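Immunoreactive 84kD antigen PG93 (PDB 5M11) serves as an essential surface component of the type-IX secretion system in the oral bacterium Porphyromonas gingivalis and binds calcium and zinc ions. Local coordinates at residues D480-I485 against K495-F500; L515-F520 against S566-V571; G194-L199 against F208-G213. One frame throughout, in Å; residues are numbered along the deposited sequence.

Interaction 1: D480-I485 against K495-F500; sequences DKWVNI and KGVLIF
One face of the Trp482 indole is covered by Ile499, whose CG1 stands 3.6 Å from the centroid of the five-membered ring, nearly on the ring normal, in a CH-pi contact. Ile499 CG2 lies 3.5 Å from Trp482 NE1, and Val497 CG1 comes obliquely to Trp482 CE3 at 4.0 Å. The branched isoleucine, side by side with the indole, thus spreads two carbons over it. The second ring, Phe500, lies on the other face of the sheet. Lys481 CB sits over a face of the Phe500 ring, offset toward its rim, 3.9 Å from the centroid, and Val483 CG2 meets the edge at Phe500 CE2, 3.7 Å away. CG of Phe500 lies between the backbone N and the carbonyl carbon (chi1 66°), which swings the ring across toward the 480-485 segment. Of the Lys481 side chain, the aliphatic part packs on the ring; its NZ turns to a salt bridge with Asp502, a calcium ligand, so the lysine joins packing to a metal-site residue. Between these two layers the backbones pair antiparallel: Lys481 with Phe500 and Val483 with Leu498 are hydrogen-bonded pairs, with Leu498 N to Val483 O the straightest bond (2.8 Å, 173°). Beyond them Ile485 N bonds to Gly496 O at 3.1 Å from well above the carbonyl plane. Asn484 turns its amide away to Asn472 on strand 469-475. The beta-branched and aromatic residues suit a buried sheet with both faces covered. The two segments form the central hairpin of a four-stranded antiparallel sheet, the characteristic blade of a beta-propeller.

Interaction 2: L515-F520 against S566-V571; sequences LYVEQF and STPIAV
Pro568 lies at the centre of this contact, touching Leu515 and Phe520 with different edges of its ring. Pro568 CD meets Leu515 CD2 tip to tip at 3.8 Å, and Pro568 CG approaches Phe520 CE1 at the same distance of 3.8 Å, the latter two side chains crossing at about a right angle. Pro568 O also lies near the plane of the aromatic ring at its edge, 3.8 Å from Phe520 CD1. Alongside, Ala570 CB rests against Phe520 CB at 4.1 Å, a place that the small alanine fits. Val517 CG2 completes the first shell, lying 4.3 Å from both Pro568 CG and Thr567 CG2. No hydrogen bond crosses between the segments, and the join rests mainly on apolar packing, which a rigid, compact proline serves well. Within 515-520, Val517 CG2 stands over the centre of the Phe520 ring, covering one face. Leu515 holds its CG anti to the backbone N (chi1 -176°), extending its CD2 to the proline. Further out, backbone bonds from Leu515 to Ile499 and from Val517 to Val497 hold the strand in its own sheet, while Val555 of strand 551-555 backs both Phe520 and Pro568. Gln519 turns away and is fixed by His530 and Gly529. The contact therefore seals the last strand of one blade, and the link leaving it, against the next, as expected for adjacent blades of a beta-propeller.

Interaction 3: G194-L199 against F208-G213; sequences GSVTGL and FLLADG
Thr197 and Gly198 both face the single residue Leu209, a classic beta bulge that shifts the register of this antiparallel hairpin by one. Leu209 O takes the main bond from Thr197 N (2.9 Å), with weak ones from Gly198 N (3.4 Å) and from Thr197 OG1 (3.5 Å). OG1 of Thr197 lies between the backbone N and the carbonyl carbon (chi1 66°), which brings it round to that oxygen, while Thr197 CG2 packs 3.8 Å from Ala211 CB. A threonine can thus serve a polar and an apolar neighbour at once. Beyond the bulge regular pairing resumes: Leu209 N gives a bond to Gly198 O at 3.0 Å. At the opposite end, Ala211 N reaches Ser195 O (2.8 Å), just where the 208-213 segment enters a type I turn from Leu210, closing at Gly213, whose positive phi is easily adopted by glycine. Val196 divides its branches, CG2 meeting Leu210 CD1 at 3.8 Å and CG1 lying at the edge of the Phe208 ring. Leu199 runs beside Phe208, with Leu199 CD2 4.0 Å from Phe208 CE1. These apolar residues are buried against the preceding sheet: Leu199 and Phe208 both rest on Leu169 of strand 168-173, and Val196 and Leu199 on Leu164 of strand 160-165. Strand 196-202 forms one border of its sheet, and strand 205-210 passes on to strand 214-219, where Phe208 bonds to Tyr216 through the backbone.

Along the chain interaction 3 comes first, then interaction 1, then interaction 2. The last two are close neighbours, their centres about 10 Å apart, and share a sheet: strand 497-501 of interaction 1 is the neighbour of strand 513-517 of interaction 2. Interaction 1 therefore builds the middle of a blade, and interaction 2 docks its last strand on the following one. Interaction 3 lies on the opposite side of the chain's centre, its centre about 58 Å from that of interaction 1 and about 64 Å from that of interaction 2. The run of four-stranded sheets is consistent with two propellers, each holding one of these groups.

Interaction 1: D480-I485 against K495-F500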
ATOM      1  N   ASP A 480     -15.521  28.664 -11.768  1.00 65.71           N
ATOM      2  CA  ASP A 480     -14.719  28.093 -12.855  1.00 64.86           C
ATOM      3  C   ASP A 480     -14.424  26.625 -12.561  1.00 66.25           C
ATOM      4  O   ASP A 480     -14.197  26.262 -11.399  1.00 64.84           O
ATOM      5  CB  ASP A 480     -13.399  28.873 -13.021  1.00 66.96           C
ATOM      6  CG  ASP A 480     -13.517  30.243 -13.649  1.00 73.69           C
ATOM      7  OD1 ASP A 480     -14.614  30.848 -13.565  1.00 72.38           O
ATOM      8  OD2 ASP A 480     -12.502  30.731 -14.192  1.00 82.95           O
ATOM      9  N   LYS A 481     -14.452  25.779 -13.595  1.00 61.22           N
ATOM     10  CA  LYS A 481     -14.196  24.352 -13.418  1.00 58.69           C
ATOM     11  C   LYS A 481     -12.992  23.975 -14.231  1.00 63.11           C
ATOM     12  O   LYS A 481     -12.961  24.246 -15.432  1.00 64.43           O
ATOM     13  CB  LYS A 481     -15.431  23.512 -13.797  1.00 59.61           C
ATOM     14  CG  LYS A 481     -16.613  23.748 -12.863  1.00 60.50           C
ATOM     15  CD  LYS A 481     -17.945  23.613 -13.561  1.00 72.92           C
ATOM     16  CE  LYS A 481     -19.100  23.958 -12.646  1.00 85.02           C
ATOM     17  NZ  LYS A 481     -19.403  25.413 -12.648  1.00 92.48           N
ATOM     18  N   TRP A 482     -11.968  23.413 -13.568  1.00 58.76           N
ATOM     19  CA  TRP A 482     -10.725  22.962 -14.208  1.00 58.60           C
ATOM     20  C   TRP A 482     -10.746  21.469 -14.278  1.00 61.20           C
ATOM     21  O   TRP A 482     -10.982  20.814 -13.258  1.00 59.65           O
ATOM     22  CB  TRP A 482      -9.461  23.449 -13.456  1.00 56.82           C
ATOM     23  CG  TRP A 482      -9.258  24.943 -13.421  1.00 58.42           C
ATOM     24  CD1 TRP A 482     -10.187  25.887 -13.102  1.00 61.47           C
ATOM     25  CD2 TRP A 482      -8.017  25.651 -13.605  1.00 59.18           C
ATOM     26  NE1 TRP A 482      -9.626  27.144 -13.166  1.00 62.48           N
ATOM     27  CE2 TRP A 482      -8.291  27.026 -13.436  1.00 63.85           C
ATOM     28  CE3 TRP A 482      -6.706  25.258 -13.926  1.00 61.12           C
ATOM     29  CZ2 TRP A 482      -7.310  28.009 -13.578  1.00 64.51           C
ATOM     30  CZ3 TRP A 482      -5.735  26.231 -14.060  1.00 64.15           C
ATOM     31  CH2 TRP A 482      -6.040  27.592 -13.898  1.00 65.63           C
ATOM     32  N   VAL A 483     -10.569  20.917 -15.482  1.00 59.14           N
ATOM     33  CA  VAL A 483     -10.515  19.464 -15.683  1.00 59.07           C
ATOM     34  C   VAL A 483      -9.256  19.146 -16.490  1.00 60.17           C
ATOM     35  O   VAL A 483      -9.103  19.706 -17.567  1.00 60.89           O
ATOM     36  CB  VAL A 483     -11.789  18.829 -16.341  1.00 65.12           C
ATOM     37  CG1 VAL A 483     -11.894  17.355 -15.992  1.00 65.07           C
ATOM     38  CG2 VAL A 483     -13.074  19.536 -15.927  1.00 64.55           C
ATOM     39  N   ASN A 484      -8.369  18.258 -15.982  1.00 55.31           N
ATOM     40  CA  ASN A 484      -7.162  17.811 -16.699  1.00 57.43           C
ATOM     41  C   ASN A 484      -7.513  16.731 -17.743  1.00 63.95           C
ATOM     42  O   ASN A 484      -8.507  16.033 -17.577  1.00 62.07           O
ATOM     43  CB  ASN A 484      -6.042  17.313 -15.749  1.00 56.29           C
ATOM     44  CG  ASN A 484      -6.389  16.239 -14.733  1.00 68.37           C
ATOM     45  OD1 ASN A 484      -7.159  16.441 -13.789  1.00 53.78           O
ATOM     46  ND2 ASN A 484      -5.676  15.136 -14.790  1.00 62.41           N
ATOM     47  N   ILE A 485      -6.725  16.626 -18.834  1.00 65.30           N
ATOM     48  CA  ILE A 485      -6.960  15.625 -19.898  1.00 68.37           C
ATOM     49  C   ILE A 485      -5.968  14.478 -19.730  1.00 74.18           C
ATOM     50  O   ILE A 485      -4.758  14.680 -19.882  1.00 74.84           O
ATOM     51  CB  ILE A 485      -6.912  16.189 -21.368  1.00 74.04           C
ATOM     52  CG1 ILE A 485      -7.475  17.648 -21.493  1.00 73.46           C
ATOM     53  CG2 ILE A 485      -7.577  15.225 -22.381  1.00 76.42           C
ATOM     54  CD1 ILE A 485      -8.920  17.889 -21.305  1.00 80.53           C
ATOM     55  N   LYS A 495      -3.238  16.540 -24.840  1.00 93.66           N
ATOM     56  CA  LYS A 495      -3.669  16.437 -23.443  1.00 88.75           C
ATOM     57  C   LYS A 495      -3.297  17.744 -22.751  1.00 89.99           C
ATOM     58  O   LYS A 495      -2.101  18.069 -22.643  1.00 92.74           O
ATOM     59  CB  LYS A 495      -3.023  15.215 -22.741  1.00 89.94           C
ATOM     60  CG  LYS A 495      -3.333  13.857 -23.380  1.00 99.91           C
ATOM     61  CD  LYS A 495      -2.346  12.768 -22.946  1.00107.14           C
ATOM     62  CE  LYS A 495      -2.440  11.536 -23.815  1.00117.00           C
ATOM     63  NZ  LYS A 495      -1.367  10.549 -23.507  1.00125.75           N
ATOM     64  N   GLY A 496      -4.307  18.520 -22.381  1.00 80.37           N
ATOM     65  CA  GLY A 496      -4.100  19.792 -21.703  1.00 77.61           C
ATOM     66  C   GLY A 496      -4.911  19.889 -20.430  1.00 77.25           C
ATOM     67  O   GLY A 496      -4.902  18.972 -19.601  1.00 76.96           O
ATOM     68  N   VAL A 497      -5.621  21.008 -20.281  1.00 69.95           N
ATOM     69  CA  VAL A 497      -6.549  21.340 -19.198  1.00 65.33           C
ATOM     70  C   VAL A 497      -7.705  22.122 -19.825  1.00 67.25           C
ATOM     71  O   VAL A 497      -7.476  22.964 -20.699  1.00 68.05           O
ATOM     72  CB  VAL A 497      -5.878  22.159 -18.049  1.00 67.13           C
ATOM     73  CG1 VAL A 497      -6.897  22.659 -17.022  1.00 64.16           C
ATOM     74  CG2 VAL A 497      -4.758  21.386 -17.371  1.00 66.54           C
ATOM     75  N   LEU A 498      -8.929  21.870 -19.366  1.00 61.37           N
ATOM     76  CA  LEU A 498     -10.089  22.632 -19.796  1.00 61.01           C
ATOM     77  C   LEU A 498     -10.669  23.405 -18.593  1.00 62.85           C
ATOM     78  O   LEU A 498     -11.020  22.811 -17.560  1.00 60.99           O
ATOM     79  CB  LEU A 498     -11.146  21.732 -20.468  1.00 61.45           C
ATOM     80  CG  LEU A 498     -12.565  22.291 -20.567  1.00 66.04           C
ATOM     81  CD1 LEU A 498     -12.730  23.227 -21.760  1.00 68.99           C
ATOM     82  CD2 LEU A 498     -13.557  21.183 -20.625  1.00 69.10           C
ATOM     83  N   ILE A 499     -10.731  24.733 -18.728  1.00 58.91           N
ATOM     84  CA  ILE A 499     -11.334  25.625 -17.737  1.00 56.81           C
ATOM     85  C   ILE A 499     -12.655  26.061 -18.348  1.00 61.74           C
ATOM     86  O   ILE A 499     -12.662  26.440 -19.518  1.00 63.21           O
ATOM     87  CB  ILE A 499     -10.418  26.834 -17.355  1.00 59.74           C
ATOM     88  CG1 ILE A 499      -8.992  26.395 -16.984  1.00 58.92           C
ATOM     89  CG2 ILE A 499     -11.033  27.729 -16.268  1.00 58.85           C
ATOM     90  CD1 ILE A 499      -7.993  26.688 -18.061  1.00 58.10           C
ATOM     91  N   PHE A 500     -13.771  25.960 -17.604  1.00 57.64           N
ATOM     92  CA  PHE A 500     -15.064  26.392 -18.132  1.00 59.30           C
ATOM     93  C   PHE A 500     -16.032  26.835 -17.035  1.00 63.06           C
ATOM     94  O   PHE A 500     -15.936  26.365 -15.896  1.00 61.04           O
ATOM     95  CB  PHE A 500     -15.708  25.298 -18.988  1.00 62.05           C
ATOM     96  CG  PHE A 500     -16.105  24.064 -18.235  1.00 62.38           C
ATOM     97  CD1 PHE A 500     -17.418  23.877 -17.819  1.00 65.24           C
ATOM     98  CD2 PHE A 500     -15.177  23.063 -17.972  1.00 64.15           C
ATOM     99  CE1 PHE A 500     -17.789  22.729 -17.121  1.00 65.20           C
ATOM    100  CE2 PHE A 500     -15.546  21.920 -17.269  1.00 66.27           C
ATOM    101  CZ  PHE A 500     -16.851  21.765 -16.842  1.00 64.14           C
TER

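Interaction 2: L515-F520 against S566-V571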
ATOM      1  N   LEU A 515     -12.084  27.979 -21.763  1.00 65.08           N
ATOM      2  CA  LEU A 515     -10.781  28.070 -22.379  1.00 66.42           C
ATOM      3  C   LEU A 515     -10.096  26.743 -22.294  1.00 69.70           C
ATOM      4  O   LEU A 515      -9.776  26.265 -21.198  1.00 66.73           O
ATOM      5  CB  LEU A 515      -9.903  29.182 -21.750  1.00 66.40           C
ATOM      6  CG  LEU A 515      -8.529  29.415 -22.415  1.00 71.42           C
ATOM      7  CD1 LEU A 515      -8.677  30.170 -23.734  1.00 74.91           C
ATOM      8  CD2 LEU A 515      -7.584  30.116 -21.476  1.00 67.96           C
ATOM      9  N   TYR A 516      -9.870  26.152 -23.462  1.00 69.72           N
ATOM     10  CA  TYR A 516      -9.116  24.915 -23.570  1.00 70.50           C
ATOM     11  C   TYR A 516      -7.601  25.279 -23.780  1.00 76.97           C
ATOM     12  O   TYR A 516      -7.223  25.918 -24.784  1.00 79.24           O
ATOM     13  CB  TYR A 516      -9.685  24.005 -24.678  1.00 73.32           C
ATOM     14  CG  TYR A 516      -8.858  22.764 -24.940  1.00 76.19           C
ATOM     15  CD1 TYR A 516      -8.449  21.936 -23.892  1.00 76.57           C
ATOM     16  CD2 TYR A 516      -8.504  22.399 -26.234  1.00 79.83           C
ATOM     17  CE1 TYR A 516      -7.677  20.802 -24.127  1.00 78.79           C
ATOM     18  CE2 TYR A 516      -7.747  21.256 -26.481  1.00 82.03           C
ATOM     19  CZ  TYR A 516      -7.333  20.466 -25.424  1.00 89.42           C
ATOM     20  OH  TYR A 516      -6.588  19.346 -25.663  1.00 95.04           O
ATOM     21  N   VAL A 517      -6.765  24.918 -22.776  1.00 71.36           N
ATOM     22  CA  VAL A 517      -5.327  25.179 -22.770  1.00 72.16           C
ATOM     23  C   VAL A 517      -4.587  23.815 -22.900  1.00 77.43           C
ATOM     24  O   VAL A 517      -4.274  23.148 -21.911  1.00 75.07           O
ATOM     25  CB  VAL A 517      -4.855  26.087 -21.583  1.00 73.63           C
ATOM     26  CG1 VAL A 517      -5.376  25.615 -20.244  1.00 70.32           C
ATOM     27  CG2 VAL A 517      -3.347  26.279 -21.548  1.00 74.93           C
ATOM     28  N   GLU A 518      -4.366  23.411 -24.179  1.00 77.03           N
ATOM     29  CA  GLU A 518      -3.670  22.207 -24.634  1.00 77.89           C
ATOM     30  C   GLU A 518      -2.242  22.186 -24.081  1.00 81.51           C
ATOM     31  O   GLU A 518      -1.746  21.118 -23.712  1.00 81.72           O
ATOM     32  CB  GLU A 518      -3.669  22.161 -26.170  1.00 82.82           C
ATOM     33  CG  GLU A 518      -3.188  20.847 -26.765  1.00 97.52           C
ATOM     34  CD  GLU A 518      -2.489  20.937 -28.113  1.00125.86           C
ATOM     35  OE1 GLU A 518      -1.794  19.962 -28.481  1.00117.14           O
ATOM     36  OE2 GLU A 518      -2.634  21.973 -28.802  1.00121.32           O
ATOM     37  N   GLN A 519      -1.596  23.370 -24.006  1.00 77.83           N
ATOM     38  CA  GLN A 519      -0.250  23.560 -23.452  1.00 78.00           C
ATOM     39  C   GLN A 519      -0.121  24.951 -22.823  1.00 81.78           C
ATOM     40  O   GLN A 519      -0.525  25.960 -23.422  1.00 82.38           O
ATOM     41  CB  GLN A 519       0.848  23.333 -24.515  1.00 82.75           C
ATOM     42  CG  GLN A 519       2.287  23.299 -23.970  1.00 85.07           C
ATOM     43  CD  GLN A 519       2.681  22.045 -23.209  1.00104.79           C
ATOM     44  OE1 GLN A 519       3.600  22.069 -22.387  1.00100.25           O
ATOM     45  NE2 GLN A 519       2.033  20.910 -23.475  1.00 95.92           N
ATOM     46  N   PHE A 520       0.438  24.981 -21.600  1.00 77.01           N
ATOM     47  CA  PHE A 520       0.698  26.188 -20.810  1.00 76.25           C
ATOM     48  C   PHE A 520       2.022  26.839 -21.233  1.00 81.29           C
ATOM     49  O   PHE A 520       2.862  26.186 -21.855  1.00 82.72           O
ATOM     50  CB  PHE A 520       0.730  25.860 -19.298  1.00 75.23           C
ATOM     51  CG  PHE A 520      -0.622  25.729 -18.636  1.00 73.41           C
ATOM     52  CD1 PHE A 520      -1.230  26.826 -18.040  1.00 75.61           C
ATOM     53  CD2 PHE A 520      -1.277  24.507 -18.592  1.00 73.30           C
ATOM     54  CE1 PHE A 520      -2.476  26.701 -17.422  1.00 73.57           C
ATOM     55  CE2 PHE A 520      -2.521  24.384 -17.972  1.00 73.22           C
ATOM     56  CZ  PHE A 520      -3.105  25.477 -17.383  1.00 70.45           C
ATOM     57  N   SER A 566      -4.944  36.766 -22.530  1.00 89.23           N
ATOM     58  CA  SER A 566      -3.694  36.054 -22.854  1.00 90.02           C
ATOM     59  C   SER A 566      -3.734  34.562 -22.411  1.00 91.82           C
ATOM     60  O   SER A 566      -4.621  34.179 -21.644  1.00 89.90           O
ATOM     61  CB  SER A 566      -2.503  36.765 -22.213  1.00 95.20           C
ATOM     62  OG  SER A 566      -1.271  36.231 -22.668  1.00107.23           O
ATOM     63  N   THR A 567      -2.791  33.716 -22.911  1.00 88.47           N
ATOM     64  CA  THR A 567      -2.723  32.291 -22.521  1.00 85.98           C
ATOM     65  C   THR A 567      -2.158  32.234 -21.099  1.00 86.97           C
ATOM     66  O   THR A 567      -1.134  32.871 -20.853  1.00 89.44           O
ATOM     67  CB  THR A 567      -1.901  31.440 -23.527  1.00 97.58           C
ATOM     68  OG1 THR A 567      -2.399  31.648 -24.853  1.00103.89           O
ATOM     69  CG2 THR A 567      -1.905  29.933 -23.188  1.00 90.85           C
ATOM     70  N   PRO A 568      -2.809  31.526 -20.147  1.00 78.53           N
ATOM     71  CA  PRO A 568      -2.318  31.532 -18.756  1.00 75.98           C
ATOM     72  C   PRO A 568      -0.840  31.202 -18.607  1.00 79.13           C
ATOM     73  O   PRO A 568      -0.319  30.298 -19.270  1.00 80.12           O
ATOM     74  CB  PRO A 568      -3.186  30.479 -18.046  1.00 74.74           C
ATOM     75  CG  PRO A 568      -3.958  29.774 -19.134  1.00 79.73           C
ATOM     76  CD  PRO A 568      -4.063  30.758 -20.260  1.00 78.18           C
ATOM     77  N   ILE A 569      -0.169  31.984 -17.743  1.00 73.97           N
ATOM     78  CA  ILE A 569       1.240  31.844 -17.410  1.00 74.07           C
ATOM     79  C   ILE A 569       1.376  30.916 -16.187  1.00 75.69           C
ATOM     80  O   ILE A 569       0.751  31.137 -15.138  1.00 71.31           O
ATOM     81  CB  ILE A 569       1.929  33.218 -17.190  1.00 79.00           C
ATOM     82  CG1 ILE A 569       1.795  34.120 -18.439  1.00 81.83           C
ATOM     83  CG2 ILE A 569       3.401  33.044 -16.779  1.00 80.71           C
ATOM     84  CD1 ILE A 569       1.660  35.613 -18.158  1.00 86.46           C
ATOM     85  N   ALA A 570       2.195  29.853 -16.375  1.00 75.11           N
ATOM     86  CA  ALA A 570       2.602  28.835 -15.403  1.00 73.26           C
ATOM     87  C   ALA A 570       3.994  29.148 -14.926  1.00 79.55           C
ATOM     88  O   ALA A 570       4.862  29.478 -15.736  1.00 81.47           O
ATOM     89  CB  ALA A 570       2.569  27.457 -16.038  1.00 73.49           C
ATOM     90  N   VAL A 571       4.199  29.092 -13.610  1.00 76.87           N
ATOM     91  CA  VAL A 571       5.494  29.369 -12.983  1.00 79.45           C
ATOM     92  C   VAL A 571       6.116  28.054 -12.508  1.00 84.44           C
ATOM     93  O   VAL A 571       5.534  27.372 -11.646  1.00 81.38           O
ATOM     94  CB  VAL A 571       5.381  30.392 -11.812  1.00 83.04           C
ATOM     95  CG1 VAL A 571       6.733  30.617 -11.137  1.00 84.76           C
ATOM     96  CG2 VAL A 571       4.768  31.715 -12.265  1.00 84.02           C
TER

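Interaction 3: G194-L199 against F208-G213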
ATOM      1  N   GLY A 194       8.456 -35.563 -13.992  1.00 63.66           N
ATOM      2  CA  GLY A 194       8.237 -34.270 -14.638  1.00 62.95           C
ATOM      3  C   GLY A 194       6.880 -33.644 -14.333  1.00 61.22           C
ATOM      4  O   GLY A 194       6.682 -32.441 -14.550  1.00 59.31           O
ATOM      5  N   SER A 195       5.938 -34.466 -13.813  1.00 54.36           N
ATOM      6  CA  SER A 195       4.587 -34.051 -13.443  1.00 53.37           C
ATOM      7  C   SER A 195       4.466 -33.770 -11.940  1.00 55.59           C
ATOM      8  O   SER A 195       3.406 -33.305 -11.511  1.00 55.86           O
ATOM      9  CB  SER A 195       3.575 -35.119 -13.842  1.00 55.89           C
ATOM     10  OG  SER A 195       3.632 -35.368 -15.235  1.00 65.33           O
ATOM     11  N   VAL A 196       5.532 -34.051 -11.139  1.00 49.19           N
ATOM     12  CA  VAL A 196       5.496 -33.882  -9.684  1.00 46.31           C
ATOM     13  C   VAL A 196       5.533 -32.393  -9.366  1.00 50.97           C
ATOM     14  O   VAL A 196       6.480 -31.713  -9.766  1.00 52.34           O
ATOM     15  CB  VAL A 196       6.604 -34.664  -8.917  1.00 47.74           C
ATOM     16  CG1 VAL A 196       6.515 -34.417  -7.411  1.00 45.61           C
ATOM     17  CG2 VAL A 196       6.565 -36.161  -9.219  1.00 47.52           C
ATOM     18  N   THR A 197       4.484 -31.897  -8.669  1.00 45.57           N
ATOM     19  CA  THR A 197       4.325 -30.500  -8.264  1.00 44.53           C
ATOM     20  C   THR A 197       4.749 -30.289  -6.814  1.00 47.06           C
ATOM     21  O   THR A 197       5.020 -29.154  -6.393  1.00 46.71           O
ATOM     22  CB  THR A 197       2.889 -30.037  -8.436  1.00 48.60           C
ATOM     23  OG1 THR A 197       2.075 -30.750  -7.526  1.00 57.39           O
ATOM     24  CG2 THR A 197       2.385 -30.176  -9.837  1.00 41.21           C
ATOM     25  N   GLY A 198       4.772 -31.377  -6.054  1.00 42.07           N
ATOM     26  CA  GLY A 198       5.173 -31.322  -4.662  1.00 39.31           C
ATOM     27  C   GLY A 198       5.552 -32.647  -4.064  1.00 40.91           C
ATOM     28  O   GLY A 198       5.113 -33.684  -4.535  1.00 41.00           O
ATOM     29  N   LEU A 199       6.343 -32.616  -2.999  1.00 37.87           N
ATOM     30  CA  LEU A 199       6.731 -33.814  -2.265  1.00 38.05           C
ATOM     31  C   LEU A 199       6.921 -33.492  -0.768  1.00 41.80           C
ATOM     32  O   LEU A 199       7.251 -32.361  -0.416  1.00 42.65           O
ATOM     33  CB  LEU A 199       7.963 -34.560  -2.856  1.00 37.44           C
ATOM     34  CG  LEU A 199       9.226 -33.794  -3.169  1.00 41.07           C
ATOM     35  CD1 LEU A 199      10.058 -33.623  -1.971  1.00 39.89           C
ATOM     36  CD2 LEU A 199      10.056 -34.543  -4.175  1.00 44.29           C
ATOM     37  N   PHE A 208       4.510 -38.116  -3.234  1.00 38.86           N
ATOM     38  CA  PHE A 208       4.678 -37.353  -4.462  1.00 37.75           C
ATOM     39  C   PHE A 208       3.353 -37.020  -5.092  1.00 41.96           C
ATOM     40  O   PHE A 208       2.638 -37.906  -5.557  1.00 41.71           O
ATOM     41  CB  PHE A 208       5.533 -38.102  -5.486  1.00 39.33           C
ATOM     42  CG  PHE A 208       6.857 -38.630  -5.004  1.00 39.42           C
ATOM     43  CD1 PHE A 208       8.014 -37.876  -5.146  1.00 40.62           C
ATOM     44  CD2 PHE A 208       6.970 -39.928  -4.521  1.00 41.76           C
ATOM     45  CE1 PHE A 208       9.254 -38.391  -4.777  1.00 41.11           C
ATOM     46  CE2 PHE A 208       8.216 -40.447  -4.159  1.00 44.94           C
ATOM     47  CZ  PHE A 208       9.353 -39.675  -4.291  1.00 41.78           C
ATOM     48  N   LEU A 209       3.057 -35.726  -5.143  1.00 39.49           N
ATOM     49  CA  LEU A 209       1.852 -35.191  -5.747  1.00 41.98           C
ATOM     50  C   LEU A 209       2.139 -34.798  -7.165  1.00 49.57           C
ATOM     51  O   LEU A 209       3.090 -34.047  -7.419  1.00 49.65           O
ATOM     52  CB  LEU A 209       1.300 -33.982  -4.968  1.00 41.61           C
ATOM     53  CG  LEU A 209       0.169 -33.200  -5.611  1.00 46.65           C
ATOM     54  CD1 LEU A 209      -1.094 -34.056  -5.774  1.00 47.20           C
ATOM     55  CD2 LEU A 209      -0.112 -31.967  -4.800  1.00 50.64           C
ATOM     56  N   LEU A 210       1.275 -35.276  -8.077  1.00 46.85           N
ATOM     57  CA  LEU A 210       1.347 -35.032  -9.499  1.00 47.46           C
ATOM     58  C   LEU A 210       0.353 -33.966  -9.872  1.00 55.85           C
ATOM     59  O   LEU A 210      -0.689 -33.834  -9.222  1.00 57.28           O
ATOM     60  CB  LEU A 210       1.041 -36.339 -10.245  1.00 48.07           C
ATOM     61  CG  LEU A 210       2.172 -37.334 -10.522  1.00 50.41           C
ATOM     62  CD1 LEU A 210       3.022 -37.593  -9.322  1.00 47.08           C
ATOM     63  CD2 LEU A 210       1.602 -38.637 -10.963  1.00 53.25           C
ATOM     64  N   ALA A 211       0.661 -33.219 -10.944  1.00 54.28           N
ATOM     65  CA  ALA A 211      -0.181 -32.165 -11.509  1.00 54.97           C
ATOM     66  C   ALA A 211      -1.586 -32.669 -11.805  1.00 59.95           C
ATOM     67  O   ALA A 211      -2.533 -31.927 -11.556  1.00 61.14           O
ATOM     68  CB  ALA A 211       0.451 -31.613 -12.775  1.00 56.72           C
ATOM     69  N   ASP A 212      -1.730 -33.941 -12.277  1.00 56.14           N
ATOM     70  CA  ASP A 212      -3.042 -34.535 -12.622  1.00 57.54           C
ATOM     71  C   ASP A 212      -3.862 -35.000 -11.387  1.00 60.98           C
ATOM     72  O   ASP A 212      -4.902 -35.631 -11.557  1.00 62.49           O
ATOM     73  CB  ASP A 212      -2.880 -35.710 -13.610  1.00 59.64           C
ATOM     74  CG  ASP A 212      -2.086 -36.876 -13.074  1.00 68.10           C
ATOM     75  OD1 ASP A 212      -2.480 -37.429 -12.036  1.00 68.49           O
ATOM     76  OD2 ASP A 212      -1.067 -37.236 -13.696  1.00 75.13           O
ATOM     77  N   GLY A 213      -3.387 -34.716 -10.176  1.00 54.92           N
ATOM     78  CA  GLY A 213      -4.103 -35.083  -8.963  1.00 53.40           C
ATOM     79  C   GLY A 213      -3.660 -36.346  -8.262  1.00 53.72           C
ATOM     80  O   GLY A 213      -3.857 -36.462  -7.053  1.00 52.88           O
TER